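Long-range contacts in glycosyl hydrolase family 26 (Bacteroides ovatus, PDB 4ZXO), which is a family 26 beta-mannanase built on a TIM barrel that probably cleaves the mannan backbone of galactomannan: residues A[158-163]-A[202-207]; A[51-56]-A[322-327]; A[75-80]-A[300-305]; A[23-28]-A[337-342]. All coordinates share one frame; numbering follows the deposited sequence.

Contact 1: A[158-163]-A[202-207]; sequences PVVFRP and NVLLAY
Val160 and Ala206 meet on one face of two neighbouring parallel strands of the TIM barrel, 159-162 and 203-207. With its CG1 anti to the backbone N (chi1 176°), Val160 sends that methyl along the strand, and it settles against Ala206 CB at 3.6 Å. Ala206 is small enough to take two bumps at once, for Arg162 CG leans on the same methyl from 4.0 Å before the chain bends and carries its guanidinium off to Glu270 and Asp235. On the other face lie Val159, Phe161, Val203 and Leu205. In one of its two conformers Val203 CG1 lies against Phe161 CB, while Leu205 runs side by side with the phenylalanine and lays its CD2 against Phe161 CD2 at 3.7 Å. Trp188 of helix 181-197 also packs on Leu205. Four backbone hydrogen bonds hold the strands in step, the straightest from Leu204 N to Val159 O (172° at the hydrogen), and CA-H groups such as that of Val203 make additional contacts to the carbonyl oxygens. Past the last of these bonds a water spans the parting chains, donating to Pro163 O at 2.8 Å and to Ala206 O at 2.7 Å.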
loop_
_atom_site.group_PDB
_atom_site.type_symbol
_atom_site.label_atom_id
_atom_site.label_comp_id
_atom_site.label_asym_id
_atom_site.label_seq_id
_atom_site.Cartn_x
_atom_site.Cartn_y
_atom_site.Cartn_z
ATOM N N PRO A 158 11.908 -7.752 1.353
ATOM C CA PRO A 158 11.511 -6.376 1.690
ATOM C C PRO A 158 10.017 -6.186 1.430
ATOM O O PRO A 158 9.454 -6.745 0.484
ATOM C CB PRO A 158 12.346 -5.491 0.740
ATOM C CG PRO A 158 13.492 -6.354 0.351
ATOM C CD PRO A 158 12.884 -7.767 0.256
ATOM N N VAL A 159 9.377 -5.412 2.281
ATOM C CA VAL A 159 7.953 -5.064 2.130
ATOM C C VAL A 159 7.755 -3.586 2.423
ATOM O O VAL A 159 8.423 -3.031 3.289
ATOM C CB VAL A 159 7.080 -5.919 3.138
ATOM C CG1 VAL A 159 5.680 -5.335 3.375
ATOM C CG2 VAL A 159 7.078 -7.356 2.635
ATOM N N VAL A 160 6.877 -2.939 1.663
ATOM C CA VAL A 160 6.437 -1.587 2.038
ATOM C C VAL A 160 5.216 -1.744 2.925
ATOM O O VAL A 160 4.159 -2.140 2.449
ATOM C CB VAL A 160 6.117 -0.710 0.829
ATOM C CG1 VAL A 160 5.569 0.688 1.273
ATOM C CG2 VAL A 160 7.375 -0.575 -0.054
ATOM N N PHE A 161 5.354 -1.447 4.212
ATOM C CA PHE A 161 4.265 -1.654 5.168
ATOM C C PHE A 161 3.572 -0.289 5.373
ATOM O O PHE A 161 4.256 0.746 5.574
ATOM C CB PHE A 161 4.831 -2.189 6.467
ATOM C CG PHE A 161 3.816 -2.441 7.556
ATOM C CD1 PHE A 161 2.641 -3.143 7.295
ATOM C CD2 PHE A 161 4.087 -2.031 8.874
ATOM C CE1 PHE A 161 1.695 -3.372 8.322
ATOM C CE2 PHE A 161 3.160 -2.310 9.913
ATOM C CZ PHE A 161 1.982 -2.985 9.635
ATOM N N ARG A 162 2.250 -0.280 5.244
ATOM C CA ARG A 162 1.472 0.969 5.169
ATOM C C ARG A 162 0.347 0.940 6.173
ATOM O O ARG A 162 -0.837 0.880 5.781
ATOM C CB ARG A 162 0.929 1.104 3.716
ATOM C CG ARG A 162 0.299 2.409 3.406
ATOM C CD ARG A 162 -0.066 2.468 1.924
ATOM N NE ARG A 162 -1.061 1.475 1.552
ATOM C CZ ARG A 162 -2.391 1.718 1.502
ATOM N NH1 ARG A 162 -2.887 2.901 1.916
ATOM N NH2 ARG A 162 -3.240 0.753 1.123
ATOM N N PRO A 163 0.656 0.977 7.464
ATOM C CA PRO A 163 -0.388 0.921 8.486
ATOM C C PRO A 163 -1.007 2.325 8.678
ATOM O O PRO A 163 -0.449 3.309 8.180
ATOM C CB PRO A 163 0.391 0.502 9.748
ATOM C CG PRO A 163 1.732 1.202 9.545
ATOM C CD PRO A 163 2.010 0.956 8.063
ATOM N N ASN A 202 13.381 -5.667 7.245
ATOM C CA ASN A 202 12.906 -5.765 5.868
ATOM C C ASN A 202 11.658 -4.922 5.621
ATOM O O ASN A 202 10.884 -5.231 4.714
ATOM C CB ASN A 202 12.616 -7.242 5.507
ATOM C CG ASN A 202 11.620 -7.912 6.438
ATOM O OD1 ASN A 202 11.578 -7.656 7.653
ATOM N ND2 ASN A 202 10.801 -8.792 5.869
ATOM N N VAL A 203 11.465 -3.829 6.364
ATOM C CA VAL A 203 10.306 -2.996 6.149
ATOM C C VAL A 203 10.656 -1.553 5.788
ATOM O O VAL A 203 11.530 -0.950 6.412
ATOM C CB VAL A 203 9.421 -3.021 7.396
ATOM C CG1 VAL A 203 8.172 -2.200 7.187
ATOM C CG2 VAL A 203 9.027 -4.434 7.668
ATOM N N LEU A 204 9.952 -1.037 4.791
ATOM C CA LEU A 204 9.893 0.395 4.492
ATOM C C LEU A 204 8.514 0.854 4.926
ATOM O O LEU A 204 7.545 0.177 4.626
ATOM C CB LEU A 204 10.060 0.679 3.006
ATOM C CG LEU A 204 11.415 0.168 2.490
ATOM C CD1 LEU A 204 11.524 0.399 1.007
ATOM C CD2 LEU A 204 12.553 0.867 3.229
ATOM N N LEU A 205 8.404 1.999 5.572
ATOM C CA LEU A 205 7.083 2.457 6.046
ATOM C C LEU A 205 6.488 3.517 5.140
ATOM O O LEU A 205 7.172 4.477 4.781
ATOM C CB LEU A 205 7.213 3.024 7.492
ATOM C CG LEU A 205 7.556 1.951 8.514
ATOM C CD1 LEU A 205 7.729 2.602 9.900
ATOM C CD2 LEU A 205 6.506 0.804 8.563
ATOM N N ALA A 206 5.212 3.389 4.784
ATOM C CA ALA A 206 4.566 4.363 3.895
ATOM C C ALA A 206 3.426 5.069 4.636
ATOM O O ALA A 206 2.592 4.424 5.317
ATOM C CB ALA A 206 3.992 3.659 2.617
ATOM N N TYR A 207 3.401 6.375 4.448
ATOM C CA TYR A 207 2.413 7.283 4.998
ATOM C C TYR A 207 1.379 7.556 3.925
ATOM O O TYR A 207 1.767 7.795 2.772
ATOM C CB TYR A 207 3.157 8.552 5.399
ATOM C CG TYR A 207 2.425 9.718 6.001
ATOM C CD1 TYR A 207 2.038 9.703 7.352
ATOM C CD2 TYR A 207 2.240 10.905 5.260
ATOM C CE1 TYR A 207 1.444 10.821 7.943
ATOM C CE2 TYR A 207 1.643 12.025 5.825
ATOM C CZ TYR A 207 1.281 11.995 7.195
ATOM O OH TYR A 207 0.682 13.056 7.819
HETATM O O HOH W 1 -0.053 4.851 5.890
#

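Contact 2: A[51-56]-A[322-327]; sequences KSVCGA and DDFVKF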
loop_
_atom_site.group_PDB
_atom_site.type_symbol
_atom_site.label_atom_id
_atom_site.label_comp_id
_atom_site.label_asym_id
_atom_site.label_seq_id
_atom_site.Cartn_x
_atom_site.Cartn_y
_atom_site.Cartn_z
ATOM N N LYS A 51 -2.680 -10.113 -15.029
ATOM C CA LYS A 51 -1.965 -10.892 -16.016
ATOM C C LYS A 51 -2.916 -11.479 -17.042
ATOM O O LYS A 51 -2.602 -11.519 -18.231
ATOM C CB LYS A 51 -1.151 -12.004 -15.311
ATOM C CG LYS A 51 -0.255 -12.832 -16.259
ATOM C CD LYS A 51 0.600 -13.780 -15.458
ATOM C CE LYS A 51 1.413 -14.735 -16.335
ATOM N NZ LYS A 51 0.584 -15.948 -16.648
ATOM N N SER A 52 -4.117 -11.887 -16.618
ATOM C CA SER A 52 -5.073 -12.470 -17.582
ATOM C C SER A 52 -5.451 -11.461 -18.636
ATOM O O SER A 52 -5.806 -11.854 -19.756
ATOM C CB SER A 52 -6.341 -12.959 -16.880
ATOM O OG SER A 52 -6.059 -14.092 -16.113
ATOM N N VAL A 53 -5.377 -10.165 -18.301
ATOM C CA VAL A 53 -5.717 -9.150 -19.319
ATOM C C VAL A 53 -4.521 -8.701 -20.142
ATOM O O VAL A 53 -4.562 -8.702 -21.373
ATOM C CB VAL A 53 -6.389 -7.915 -18.684
ATOM C CG1 VAL A 53 -6.538 -6.733 -19.692
ATOM C CG2 VAL A 53 -7.722 -8.316 -18.118
ATOM N N CYS A 54 -3.434 -8.337 -19.490
ATOM C CA CYS A 54 -2.323 -7.751 -20.221
ATOM C C CYS A 54 -1.124 -8.682 -20.411
ATOM O O CYS A 54 -0.233 -8.311 -21.167
ATOM C CB CYS A 54 -1.827 -6.462 -19.539
ATOM S SG CYS A 54 -0.805 -6.745 -18.015
ATOM N N GLY A 55 -1.096 -9.848 -19.758
ATOM C CA GLY A 55 -0.052 -10.819 -19.995
ATOM C C GLY A 55 1.128 -10.744 -19.058
ATOM O O GLY A 55 2.029 -11.581 -19.158
ATOM N N ALA A 56 1.174 -9.754 -18.169
ATOM C CA ALA A 56 2.249 -9.741 -17.174
ATOM C C ALA A 56 1.692 -9.509 -15.788
ATOM O O ALA A 56 0.678 -8.830 -15.611
ATOM C CB ALA A 56 3.242 -8.665 -17.462
ATOM N N ASP A 322 -9.403 -3.770 -22.977
ATOM C CA ASP A 322 -8.549 -3.422 -24.111
ATOM C C ASP A 322 -7.759 -2.153 -23.825
ATOM O O ASP A 322 -6.590 -2.064 -24.162
ATOM C CB ASP A 322 -9.381 -3.230 -25.374
ATOM C CG ASP A 322 -9.924 -4.533 -25.904
ATOM O OD1 ASP A 322 -9.395 -5.592 -25.533
ATOM O OD2 ASP A 322 -10.875 -4.484 -26.718
ATOM N N ASP A 323 -8.390 -1.183 -23.168
ATOM C CA ASP A 323 -7.688 0.069 -22.887
ATOM C C ASP A 323 -6.607 -0.146 -21.816
ATOM O O ASP A 323 -5.572 0.522 -21.837
ATOM C CB ASP A 323 -8.678 1.151 -22.422
ATOM C CG ASP A 323 -8.011 2.491 -22.242
ATOM O OD1 ASP A 323 -7.549 3.045 -23.252
ATOM O OD2 ASP A 323 -7.987 3.003 -21.096
ATOM N N PHE A 324 -6.862 -1.035 -20.847
ATOM C CA PHE A 324 -5.836 -1.394 -19.887
ATOM C C PHE A 324 -4.622 -2.006 -20.605
ATOM O O PHE A 324 -3.478 -1.767 -20.212
ATOM C CB PHE A 324 -6.390 -2.380 -18.865
ATOM C CG PHE A 324 -5.386 -2.770 -17.824
ATOM C CD1 PHE A 324 -5.055 -1.891 -16.795
ATOM C CD2 PHE A 324 -4.723 -3.980 -17.907
ATOM C CE1 PHE A 324 -4.122 -2.244 -15.831
ATOM C CE2 PHE A 324 -3.747 -4.337 -16.954
ATOM C CZ PHE A 324 -3.472 -3.459 -15.895
ATOM N N VAL A 325 -4.873 -2.832 -21.621
ATOM C CA VAL A 325 -3.739 -3.384 -22.380
ATOM C C VAL A 325 -2.913 -2.232 -22.984
ATOM O O VAL A 325 -1.699 -2.231 -22.870
ATOM C CB VAL A 325 -4.183 -4.345 -23.483
ATOM C CG1 VAL A 325 -2.952 -4.727 -24.374
ATOM C CG2 VAL A 325 -4.771 -5.637 -22.846
ATOM N N LYS A 326 -3.585 -1.246 -23.588
ATOM C CA LYS A 326 -2.892 -0.109 -24.168
ATOM C C LYS A 326 -2.097 0.679 -23.094
ATOM O O LYS A 326 -0.954 1.094 -23.303
ATOM C CB LYS A 326 -3.903 0.793 -24.877
ATOM C CG LYS A 326 -3.342 2.060 -25.501
ATOM C CD LYS A 326 -4.425 2.754 -26.371
ATOM C CE LYS A 326 -4.310 4.282 -26.451
ATOM N NZ LYS A 326 -2.933 4.698 -26.826
ATOM N N PHE A 327 -2.744 0.905 -21.959
ATOM C CA PHE A 327 -2.091 1.534 -20.804
ATOM C C PHE A 327 -0.844 0.781 -20.380
ATOM O O PHE A 327 0.201 1.375 -20.098
ATOM C CB PHE A 327 -3.123 1.578 -19.682
ATOM C CG PHE A 327 -2.605 1.890 -18.297
ATOM C CD1 PHE A 327 -2.448 3.214 -17.862
ATOM C CD2 PHE A 327 -2.297 0.850 -17.422
ATOM C CE1 PHE A 327 -2.040 3.493 -16.540
ATOM C CE2 PHE A 327 -1.847 1.122 -16.111
ATOM C CZ PHE A 327 -1.721 2.453 -15.673
#
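Phe324 overlaps the end of helix 49-54 with one side of its ring, CD2 lying 3.7 Å from Val53 CG1 and CE2 3.9 Å from Cys54 CB. Both neighbours approach the ring obliquely. Its CG stands anti to the backbone N (chi1 -179°), which swings the ring out from helix 321-328 toward those two residues. Cys54 SG adds an oblique sulfur-aromatic contact, 5.2 Å from the ring centroid and 71° off the normal. The same sulfur accepts a weak hydrogen bond from Ala56 N. This is plain packing of two short helices on the flank of the TIM barrel, with Gly55, at positive phi, ending the first helix. Val325 works alongside: its CG2 touches Val53 CG1 at 3.8 Å and presses on Val53 O at 3.4 Å. Trp282 of helix 281-290 and Phe29 of strand 27-32 meet the Phe324 ring edge-to-face, which places it between helix 49-54 and the barrel. An alanine in place of Phe324 is likely to open a gap beside Val53 and Cys54 and leave the sulfur without its aromatic neighbour. A potassium ion bound by Ser328, Ser330 and Ile333 lies about 8 Å from the Cys54 side chain.

Contact 3: A[75-80]-A[300-305]; sequences NLDKVS and VWRNAR
Arg305 reaches across to the 75-80 loop and takes hold of one backbone oxygen. Its NH2 bonds to Asp77 O at 2.7 Å, nearly in the guanidinium plane, and its NH1 adds a weak bond to Asp77 O at 3.1 Å. A bend at chi2 (-74°) folds the arginine chain over, bringing the guanidinium edge round to the carbonyl, where NH2 also brushes Lys78 CB at 3.8 Å. Glu42 holds NE in a salt bridge and Tyr37 makes a cation-pi contact, so the group has several partners. A leucine at Arg305 would probably leave Asp77 O without this grip and Glu42 without its charged mate. Arg302 runs extended from CG to NE and lays one guanidinium face against Asp77: OD1 lies over its centre, 4.0 Å from Arg302 CZ, an attraction of charges without a directed N-H. Ala304 CB is on the opposite face, and Glu306 takes NH2 in a salt bridge. In the type I turn around Asp77, Asn75 OD1 accepts from Asp77 N at 2.9 Å, an Asx turn, and from Val79 N on the other face of its plane. The contact joins two loops of the TIM barrel, one running from strand 60-64 to helix 81-93, the other leaving strand 295-300.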
loop_
_atom_site.group_PDB
_atom_site.type_symbol
_atom_site.label_atom_id
_atom_site.label_comp_id
_atom_site.label_asym_id
_atom_site.label_seq_id
_atom_site.Cartn_x
_atom_site.Cartn_y
_atom_site.Cartn_z
ATOM N N ASN A 75 -6.873 -13.638 7.235
ATOM C CA ASN A 75 -7.066 -12.198 7.380
ATOM C C ASN A 75 -8.535 -11.818 7.208
ATOM O O ASN A 75 -9.411 -12.703 7.048
ATOM C CB ASN A 75 -6.157 -11.394 6.426
ATOM C CG ASN A 75 -6.592 -11.437 4.972
ATOM O OD1 ASN A 75 -7.625 -11.986 4.617
ATOM N ND2 ASN A 75 -5.775 -10.829 4.123
ATOM N N LEU A 76 -8.798 -10.505 7.259
ATOM C CA LEU A 76 -10.194 -10.022 7.263
ATOM C C LEU A 76 -10.906 -10.341 5.965
ATOM O O LEU A 76 -12.127 -10.325 5.915
ATOM C CB LEU A 76 -10.306 -8.528 7.491
ATOM C CG LEU A 76 -9.999 -7.570 6.381
ATOM C CD1 LEU A 76 -10.348 -6.170 6.899
ATOM C CD2 LEU A 76 -8.517 -7.580 5.963
ATOM N N ASP A 77 -10.133 -10.614 4.914
ATOM C CA ASP A 77 -10.745 -10.916 3.610
ATOM C C ASP A 77 -10.710 -12.410 3.332
ATOM O O ASP A 77 -10.875 -12.851 2.193
ATOM C CB ASP A 77 -10.045 -10.085 2.523
ATOM C CG ASP A 77 -10.445 -8.614 2.615
ATOM O OD1 ASP A 77 -11.648 -8.359 2.765
ATOM O OD2 ASP A 77 -9.619 -7.685 2.599
ATOM N N LYS A 78 -10.542 -13.193 4.395
ATOM C CA LYS A 78 -10.636 -14.653 4.365
ATOM C C LYS A 78 -9.508 -15.304 3.536
ATOM O O LYS A 78 -9.675 -16.422 3.002
ATOM C CB LYS A 78 -12.022 -15.111 3.880
ATOM C CG LYS A 78 -13.113 -14.529 4.754
ATOM C CD LYS A 78 -14.475 -15.187 4.431
ATOM C CE LYS A 78 -15.593 -14.544 5.290
ATOM N NZ LYS A 78 -16.925 -15.186 5.048
ATOM N N VAL A 79 -8.339 -14.640 3.474
ATOM C CA VAL A 79 -7.181 -15.245 2.831
ATOM C C VAL A 79 -6.220 -15.720 3.904
ATOM O O VAL A 79 -5.922 -14.962 4.852
ATOM C CB VAL A 79 -6.432 -14.248 1.925
ATOM C CG1 VAL A 79 -5.277 -14.957 1.227
ATOM C CG2 VAL A 79 -7.395 -13.686 0.855
ATOM N N SER A 80 -5.734 -16.966 3.817
ATOM C CA SER A 80 -4.938 -17.445 4.937
ATOM C C SER A 80 -3.577 -16.734 4.958
ATOM O O SER A 80 -3.039 -16.386 3.915
ATOM C CB SER A 80 -4.706 -18.967 4.881
ATOM O OG SER A 80 -3.849 -19.303 3.764
ATOM N N VAL A 300 -3.962 -0.090 -7.732
ATOM C CA VAL A 300 -5.435 -0.076 -7.732
ATOM C C VAL A 300 -5.950 -1.205 -6.831
ATOM O O VAL A 300 -5.274 -2.247 -6.595
ATOM C CB VAL A 300 -6.044 -0.225 -9.150
ATOM C CG1 VAL A 300 -5.550 0.910 -10.065
ATOM C CG2 VAL A 300 -5.808 -1.610 -9.732
ATOM N N TRP A 301 -7.176 -1.013 -6.334
ATOM C CA TRP A 301 -7.695 -1.866 -5.260
ATOM C C TRP A 301 -8.194 -3.224 -5.791
ATOM O O TRP A 301 -8.090 -3.515 -6.985
ATOM C CB TRP A 301 -8.796 -1.114 -4.484
ATOM C CG TRP A 301 -9.022 -1.693 -3.086
ATOM C CD1 TRP A 301 -10.201 -2.247 -2.571
ATOM C CD2 TRP A 301 -8.047 -1.822 -2.032
ATOM N NE1 TRP A 301 -9.991 -2.693 -1.280
ATOM C CE2 TRP A 301 -8.684 -2.456 -0.932
ATOM C CE3 TRP A 301 -6.706 -1.428 -1.909
ATOM C CZ2 TRP A 301 -8.021 -2.671 0.288
ATOM C CZ3 TRP A 301 -6.036 -1.672 -0.711
ATOM C CH2 TRP A 301 -6.701 -2.300 0.366
ATOM N N ARG A 302 -8.632 -4.080 -4.872
ATOM C CA ARG A 302 -8.847 -5.511 -5.146
ATOM C C ARG A 302 -10.004 -5.818 -6.069
ATOM O O ARG A 302 -10.879 -4.991 -6.288
ATOM C CB ARG A 302 -9.039 -6.282 -3.818
ATOM C CG ARG A 302 -10.340 -5.959 -3.106
ATOM C CD ARG A 302 -10.275 -6.296 -1.615
ATOM N NE ARG A 302 -11.640 -6.188 -1.057
ATOM C CZ ARG A 302 -12.533 -7.191 -1.010
ATOM N NH1 ARG A 302 -12.223 -8.446 -1.438
ATOM N NH2 ARG A 302 -13.768 -6.925 -0.562
ATOM N N ASN A 303 -9.951 -7.004 -6.662
ATOM C CA ASN A 303 -11.076 -7.494 -7.479
ATOM C C ASN A 303 -11.855 -8.493 -6.658
ATOM O O ASN A 303 -11.473 -9.660 -6.572
ATOM C CB ASN A 303 -10.552 -8.116 -8.785
ATOM C CG ASN A 303 -10.151 -7.063 -9.810
ATOM O OD1 ASN A 303 -9.962 -5.888 -9.457
ATOM N ND2 ASN A 303 -10.013 -7.477 -11.072
ATOM N N ALA A 304 -12.900 -8.024 -5.972
ATOM C CA ALA A 304 -13.536 -8.816 -4.907
ATOM C C ALA A 304 -14.342 -9.996 -5.422
ATOM O O ALA A 304 -15.445 -9.829 -5.965
ATOM C CB ALA A 304 -14.437 -7.906 -4.042
ATOM N N ARG A 305 -13.840 -11.182 -5.187
ATOM C CA ARG A 305 -14.473 -12.385 -5.691
ATOM C C ARG A 305 -15.833 -12.547 -5.085
ATOM O O ARG A 305 -16.692 -13.094 -5.707
ATOM C CB ARG A 305 -13.597 -13.603 -5.482
ATOM C CG ARG A 305 -13.634 -14.288 -4.134
ATOM C CD ARG A 305 -12.926 -13.516 -3.056
ATOM N NE ARG A 305 -12.391 -14.318 -1.976
ATOM C CZ ARG A 305 -12.084 -13.808 -0.803
ATOM N NH1 ARG A 305 -12.297 -12.535 -0.592
ATOM N NH2 ARG A 305 -11.550 -14.521 0.120
HETATM O O HOH W 2 -13.341 -10.081 1.437
#

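Contact 4: A[23-28]-A[337-342]; sequences ERKGIL and GDNFEL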
loop_
_atom_site.group_PDB
_atom_site.type_symbol
_atom_site.label_atom_id
_atom_site.label_comp_id
_atom_site.label_asym_id
_atom_site.label_seq_id
_atom_site.Cartn_x
_atom_site.Cartn_y
_atom_site.Cartn_z
ATOM N N GLU A 23 11.836 8.678 -11.236
ATOM C CA GLU A 23 11.762 9.641 -12.320
ATOM C C GLU A 23 12.437 9.046 -13.573
ATOM O O GLU A 23 11.978 9.254 -14.723
ATOM C CB GLU A 23 12.397 10.962 -11.897
ATOM C CG GLU A 23 12.232 12.035 -12.939
ATOM C CD GLU A 23 12.293 13.401 -12.313
ATOM O OE1 GLU A 23 13.231 13.631 -11.519
ATOM O OE2 GLU A 23 11.389 14.220 -12.596
ATOM N N ARG A 24 13.489 8.252 -13.357
ATOM C CA ARG A 24 14.266 7.685 -14.468
ATOM C C ARG A 24 13.647 6.390 -14.984
ATOM O O ARG A 24 13.777 6.039 -16.137
ATOM C CB ARG A 24 15.701 7.411 -13.999
ATOM C CG ARG A 24 16.585 8.683 -13.835
ATOM C CD ARG A 24 18.076 8.342 -13.494
ATOM N NE ARG A 24 18.648 7.382 -14.462
ATOM C CZ ARG A 24 19.471 7.663 -15.489
ATOM N NH1 ARG A 24 19.972 8.902 -15.674
ATOM N NH2 ARG A 24 19.815 6.664 -16.329
ATOM N N LYS A 25 13.026 5.632 -14.102
ATOM C CA LYS A 25 12.655 4.244 -14.456
ATOM C C LYS A 25 11.197 4.093 -14.848
ATOM O O LYS A 25 10.859 3.192 -15.604
ATOM C CB LYS A 25 12.941 3.289 -13.276
ATOM C CG LYS A 25 14.410 3.241 -12.790
ATOM C CD LYS A 25 15.344 2.671 -13.834
ATOM C CE LYS A 25 15.201 1.173 -13.929
ATOM N NZ LYS A 25 16.267 0.608 -14.874
ATOM N N GLY A 26 10.321 4.908 -14.261
ATOM C CA GLY A 26 8.889 4.765 -14.546
ATOM C C GLY A 26 8.132 4.424 -13.275
ATOM O O GLY A 26 8.701 4.458 -12.178
ATOM N N ILE A 27 6.872 4.067 -13.462
ATOM C CA ILE A 27 5.904 3.876 -12.377
ATOM C C ILE A 27 5.502 2.409 -12.314
ATOM O O ILE A 27 4.890 1.909 -13.253
ATOM C CB ILE A 27 4.636 4.713 -12.594
ATOM C CG1 ILE A 27 4.931 6.194 -12.849
ATOM C CG2 ILE A 27 3.726 4.595 -11.362
ATOM C CD1 ILE A 27 3.714 7.020 -13.247
ATOM N N LEU A 28 5.825 1.705 -11.231
ATOM C CA LEU A 28 5.340 0.318 -11.103
ATOM C C LEU A 28 3.861 0.269 -10.991
ATOM O O LEU A 28 3.291 1.040 -10.243
ATOM C CB LEU A 28 5.960 -0.346 -9.862
ATOM C CG LEU A 28 7.493 -0.533 -9.910
ATOM C CD1 LEU A 28 8.065 -0.640 -8.453
ATOM C CD2 LEU A 28 7.849 -1.748 -10.748
ATOM N N GLY A 337 8.900 -8.214 -15.609
ATOM C CA GLY A 337 9.479 -8.393 -16.962
ATOM C C GLY A 337 10.050 -7.113 -17.575
ATOM O O GLY A 337 10.923 -7.150 -18.458
ATOM N N ASP A 338 9.602 -5.949 -17.098
ATOM C CA ASP A 338 10.131 -4.682 -17.607
ATOM C C ASP A 338 11.498 -4.346 -17.011
ATOM O O ASP A 338 12.023 -5.098 -16.185
ATOM C CB ASP A 338 9.114 -3.580 -17.345
ATOM C CG ASP A 338 7.818 -3.792 -18.152
ATOM O OD1 ASP A 338 7.869 -4.466 -19.199
ATOM O OD2 ASP A 338 6.747 -3.292 -17.770
ATOM N N ASN A 339 12.089 -3.233 -17.448
ATOM C CA ASN A 339 13.494 -2.969 -17.169
ATOM C C ASN A 339 13.705 -2.298 -15.828
ATOM O O ASN A 339 13.931 -1.063 -15.758
ATOM C CB ASN A 339 14.082 -2.106 -18.270
ATOM C CG ASN A 339 15.577 -1.946 -18.152
ATOM O OD1 ASN A 339 16.256 -2.756 -17.514
ATOM N ND2 ASN A 339 16.100 -0.930 -18.779
ATOM N N PHE A 340 13.627 -3.103 -14.770
ATOM C CA PHE A 340 13.968 -2.631 -13.437
ATOM C C PHE A 340 14.498 -3.842 -12.673
ATOM O O PHE A 340 14.213 -4.972 -13.055
ATOM C CB PHE A 340 12.738 -1.997 -12.729
ATOM C CG PHE A 340 11.601 -2.961 -12.564
ATOM C CD1 PHE A 340 11.515 -3.781 -11.442
ATOM C CD2 PHE A 340 10.604 -3.042 -13.520
ATOM C CE1 PHE A 340 10.487 -4.722 -11.288
ATOM C CE2 PHE A 340 9.562 -3.964 -13.374
ATOM C CZ PHE A 340 9.480 -4.783 -12.251
ATOM N N GLU A 341 15.295 -3.613 -11.635
ATOM C CA GLU A 341 15.775 -4.690 -10.763
ATOM C C GLU A 341 15.740 -4.064 -9.380
ATOM O O GLU A 341 16.658 -3.324 -8.987
ATOM C CB GLU A 341 17.197 -5.161 -11.116
ATOM C CG GLU A 341 17.251 -5.780 -12.501
ATOM C CD GLU A 341 18.650 -6.172 -12.868
ATOM O OE1 GLU A 341 19.410 -5.318 -13.428
ATOM O OE2 GLU A 341 18.991 -7.340 -12.593
ATOM N N LEU A 342 14.673 -4.332 -8.650
ATOM C CA LEU A 342 14.414 -3.642 -7.396
ATOM C C LEU A 342 15.382 -3.973 -6.264
ATOM O O LEU A 342 15.548 -3.179 -5.372
ATOM C CB LEU A 342 13.018 -3.978 -6.953
ATOM C CG LEU A 342 11.880 -3.626 -7.911
ATOM C CD1 LEU A 342 10.557 -4.027 -7.221
ATOM C CD2 LEU A 342 11.912 -2.129 -8.157
HETATM O O HOH W 3 12.586 1.293 -16.860
HETATM O O HOH W 4 16.848 -2.281 -14.851
#
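Asn339, at the centre of an inverse gamma turn, offers its carbonyl oxygen to Lys25. The bond from Lys25 NZ to Asn339 O is weak, 3.0 Å long, and two waters bridge the same residues: one donates to both Lys25 O and Asn339 O, the other accepts from NZ and donates to Asn339 OD1 at 2.8 Å. Bends at chi2 and chi3 (-65° and -76°) curl the lysine chain, bringing its CE to 4.0 Å from the CA of Phe340, next in line. The ring of Phe340 lies flat against Leu28, whose CD2 stands over its centre in a CH-pi contact, 3.8 Å from the centroid and 13° off the normal. Further along, Leu342 meets the other leucine branch tip to tip, CD2 to Leu28 CD1 at 4.1 Å. Polar contact at the helix end thus gives way to apolar packing at the first residues of the strand, with Gly26 at positive phi between them. This is how the C-terminal tail lies on the TIM barrel: it follows strand 333-334 and passes by the junction of helix 22-25 with strand 27-32, whose Leu28 pairs through its backbone with strand 295-300, while Leu334 touches both Leu28 and Phe340.

Contact 1 is the true core: two barrel strands, wholly buried, joined by backbone hydrogen bonds with apolar side chains on both faces. The other three are partly buried and rely on side chains. Contact 2 is almost purely apolar, helix against helix; contact 3 is polar and charged, loop against loop; contact 4 mixes the two, water and lysine at one end, apolar side chains at the other. Contacts 1 and 4 reach the same sheet, while contacts 1 and 3 touch directly, Arg162 NH2 lying 4.1 Å from Trp301 CZ3. Contact 2 is, between nearest atoms, about 17 Å from contact 1 but only about 6 Å from contacts 3 and 4. Along the chain, contact 4 encloses the rest.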